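Local coordinates for devB protein (Vibrio cholerae O1 biovar eltor str. N16961, PDB 1Y89), which belongs to the glucosamine-6-phosphate isomerase/6-phosphogluconolactonase family and is probably a 6-phosphogluconolactonase, hydrolysing the lactone formed in the pentose phosphate pathway, at residues A12-L17 with F45-S50. Residues are numbered along the deposited sequence; the frame is centred on the assembly and turned at random.
Sequences AVVKSL and FKLLAS
Val14 and Leu47 join two helices of the α/β fold, 10-25 and 39-48, which follow the strands 2-7 and 31-35 of the mixed central sheet. The meeting is a small example of two neighbouring helices packing through apolar side chains, with Leu47 supplying most of the contact in this part. Leu47 reaches across, and its CD2 lies 3.5 Å from CG1 of Val14, a little tighter than usual for two methyl groups. The two side chains slide past each other in opposite directions, which also brings CG1 of Val14 to 3.8 Å from CB of Leu47. On Leu47, CG is anti to the backbone N (chi1 178°) and CD2 continues anti to CA, an extended course that takes this methyl to the backbone of helix 10-25, where it sits 3.5 Å from O of Val14 and 3.7 Å from CA of Lys15. Thr40, Met43 and Leu44, earlier on helix 39-48, also pack against Val14. Beyond Leu47 the chain turns sharply: its carbonyl O accepts both Ser50 N, at 3.0 Å, and Ser50 OG, at 2.6 Å, the hydroxyl approaching in the carbonyl plane on a lone pair. Lys15 points its CB away from Leu47, and its amine forms a salt bridge with Asp19 one turn along its own helix. The join between the segments thus rests on shape and close methyl packing, with no polar bond to fix its direction.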
ATOM      1  N   ALA A  12       0.238  12.954   7.454  1.00 21.90           N
ATOM      2  CA  ALA A  12       0.565  12.157   6.255  1.00 20.68           C
ATOM      3  C   ALA A  12      -0.456  11.070   6.058  1.00 20.33           C
ATOM      4  O   ALA A  12      -0.795  10.759   4.917  1.00 19.81           O
ATOM      5  CB  ALA A  12       1.949  11.522   6.390  1.00 20.89           C
ATOM      6  N   VAL A  13      -0.919  10.465   7.156  1.00 19.82           N
ATOM      7  CA  VAL A  13      -2.020   9.464   7.061  1.00 20.82           C
ATOM      8  C   VAL A  13      -3.231  10.084   6.402  1.00 21.11           C
ATOM      9  O   VAL A  13      -3.770   9.568   5.430  1.00 21.12           O
ATOM     10  CB  VAL A  13      -2.456   8.921   8.465  1.00 20.04           C
ATOM     11  CG1 VAL A  13      -3.674   8.021   8.301  1.00 21.17           C
ATOM     12  CG2 VAL A  13      -1.289   8.155   9.172  1.00 19.75           C
ATOM     13  N   VAL A  14      -3.686  11.207   6.950  1.00 21.09           N
ATOM     14  CA  VAL A  14      -4.942  11.801   6.479  1.00 22.30           C
ATOM     15  C   VAL A  14      -4.801  12.385   5.057  1.00 21.72           C
ATOM     16  O   VAL A  14      -5.736  12.338   4.280  1.00 21.97           O
ATOM     17  CB  VAL A  14      -5.444  12.784   7.524  1.00 24.06           C
ATOM     18  CG1 VAL A  14      -6.436  13.676   6.965  1.00 29.80           C
ATOM     19  CG2 VAL A  14      -6.059  11.954   8.714  1.00 23.50           C
ATOM     20  N   LYS A  15      -3.611  12.884   4.726  1.00 22.28           N
ATOM     21  CA  LYS A  15      -3.295  13.318   3.359  1.00 22.93           C
ATOM     22  C   LYS A  15      -3.477  12.165   2.375  1.00 22.53           C
ATOM     23  O   LYS A  15      -4.075  12.339   1.323  1.00 22.25           O
ATOM     24  CB  LYS A  15      -1.852  13.844   3.306  1.00 22.26           C
ATOM     25  CG  LYS A  15      -1.332  14.269   1.892  1.00 25.68           C
ATOM     26  CD  LYS A  15      -2.152  15.467   1.399  1.00 28.91           C
ATOM     27  CE  LYS A  15      -1.556  16.217   0.160  1.00 30.73           C
ATOM     28  NZ  LYS A  15      -0.891  15.324  -0.853  1.00 23.66           N
ATOM     29  N   SER A  16      -2.949  10.985   2.713  1.00 22.15           N
ATOM     30  CA  SER A  16      -3.087   9.821   1.839  1.00 22.39           C
ATOM     31  C   SER A  16      -4.571   9.494   1.634  1.00 22.28           C
ATOM     32  O   SER A  16      -5.023   9.257   0.501  1.00 21.43           O
ATOM     33  CB  SER A  16      -2.354   8.618   2.448  1.00 22.49           C
ATOM     34  OG  SER A  16      -2.482   7.514   1.591  1.00 24.11           O
ATOM     35  N   LEU A  17      -5.348   9.542   2.718  1.00 20.97           N
ATOM     36  CA  LEU A  17      -6.772   9.248   2.619  1.00 21.23           C
ATOM     37  C   LEU A  17      -7.534  10.281   1.762  1.00 21.42           C
ATOM     38  O   LEU A  17      -8.422   9.915   0.977  1.00 22.11           O
ATOM     39  CB  LEU A  17      -7.374   9.178   4.020  1.00 20.20           C
ATOM     40  CG  LEU A  17      -6.819   8.077   4.934  1.00 20.29           C
ATOM     41  CD1 LEU A  17      -7.300   8.295   6.392  1.00 21.55           C
ATOM     42  CD2 LEU A  17      -7.221   6.651   4.443  1.00 23.03           C
ATOM     43  N   PHE A  45     -11.825  14.884   8.118  1.00 20.24           N
ATOM     44  CA  PHE A  45     -12.888  15.840   7.770  1.00 19.89           C
ATOM     45  C   PHE A  45     -12.369  17.270   7.668  1.00 18.91           C
ATOM     46  O   PHE A  45     -12.761  18.015   6.776  1.00 18.96           O
ATOM     47  CB  PHE A  45     -14.021  15.800   8.831  1.00 20.09           C
ATOM     48  CG  PHE A  45     -14.655  14.419   8.995  1.00 21.16           C
ATOM     49  CD1 PHE A  45     -14.767  13.559   7.909  1.00 21.78           C
ATOM     50  CD2 PHE A  45     -15.166  14.016  10.230  1.00 21.62           C
ATOM     51  CE1 PHE A  45     -15.350  12.279   8.046  1.00 21.77           C
ATOM     52  CE2 PHE A  45     -15.748  12.748  10.380  1.00 22.43           C
ATOM     53  CZ  PHE A  45     -15.855  11.884   9.280  1.00 21.51           C
ATOM     54  N   LYS A  46     -11.518  17.673   8.609  1.00 18.27           N
ATOM     55  CA  LYS A  46     -10.936  19.012   8.554  1.00 18.67           C
ATOM     56  C   LYS A  46     -10.113  19.192   7.287  1.00 18.35           C
ATOM     57  O   LYS A  46     -10.131  20.255   6.669  1.00 18.50           O
ATOM     58  CB  LYS A  46     -10.110  19.314   9.827  1.00 17.93           C
ATOM     59  CG  LYS A  46     -11.024  19.346  11.107  1.00 17.99           C
ATOM     60  CD  LYS A  46     -10.290  19.844  12.345  1.00 20.90           C
ATOM     61  CE  LYS A  46      -9.369  18.772  12.883  1.00 24.11           C
ATOM     62  NZ  LYS A  46      -8.488  19.277  13.998  1.00 26.94           N
ATOM     63  N   LEU A  47      -9.355  18.165   6.925  1.00 18.42           N
ATOM     64  CA  LEU A  47      -8.558  18.253   5.710  1.00 18.79           C
ATOM     65  C   LEU A  47      -9.453  18.303   4.454  1.00 18.80           C
ATOM     66  O   LEU A  47      -9.216  19.093   3.520  1.00 18.48           O
ATOM     67  CB  LEU A  47      -7.549  17.094   5.635  1.00 18.64           C
ATOM     68  CG  LEU A  47      -6.674  17.045   4.364  1.00 19.35           C
ATOM     69  CD1 LEU A  47      -5.855  18.364   4.141  1.00 17.45           C
ATOM     70  CD2 LEU A  47      -5.735  15.855   4.357  1.00 18.29           C
ATOM     71  N   LEU A  48     -10.462  17.438   4.413  1.00 18.07           N
ATOM     72  CA  LEU A  48     -11.415  17.447   3.304  1.00 19.37           C
ATOM     73  C   LEU A  48     -12.167  18.767   3.109  1.00 19.38           C
ATOM     74  O   LEU A  48     -12.575  19.110   1.978  1.00 19.52           O
ATOM     75  CB  LEU A  48     -12.426  16.287   3.460  1.00 18.67           C
ATOM     76  CG  LEU A  48     -11.816  14.886   3.398  1.00 19.10           C
ATOM     77  CD1 LEU A  48     -12.944  13.850   3.706  1.00 18.43           C
ATOM     78  CD2 LEU A  48     -11.177  14.637   2.013  1.00 18.17           C
ATOM     79  N   ALA A  49     -12.356  19.502   4.196  1.00 19.00           N
ATOM     80  CA  ALA A  49     -13.007  20.814   4.151  1.00 19.25           C
ATOM     81  C   ALA A  49     -12.039  21.947   3.780  1.00 19.31           C
ATOM     82  O   ALA A  49     -12.453  23.094   3.577  1.00 19.89           O
ATOM     83  CB  ALA A  49     -13.685  21.118   5.537  1.00 19.10           C
ATOM     84  N   SER A  50     -10.740  21.662   3.733  1.00 19.54           N
ATOM     85  CA  SER A  50      -9.751  22.700   3.412  1.00 19.51           C
ATOM     86  C   SER A  50      -9.539  22.721   1.904  1.00 19.76           C
ATOM     87  O   SER A  50      -9.859  21.749   1.204  1.00 19.40           O
ATOM     88  CB  SER A  50      -8.393  22.363   4.051  1.00 19.60           C
ATOM     89  OG  SER A  50      -7.819  21.249   3.369  1.00 20.74           O
TER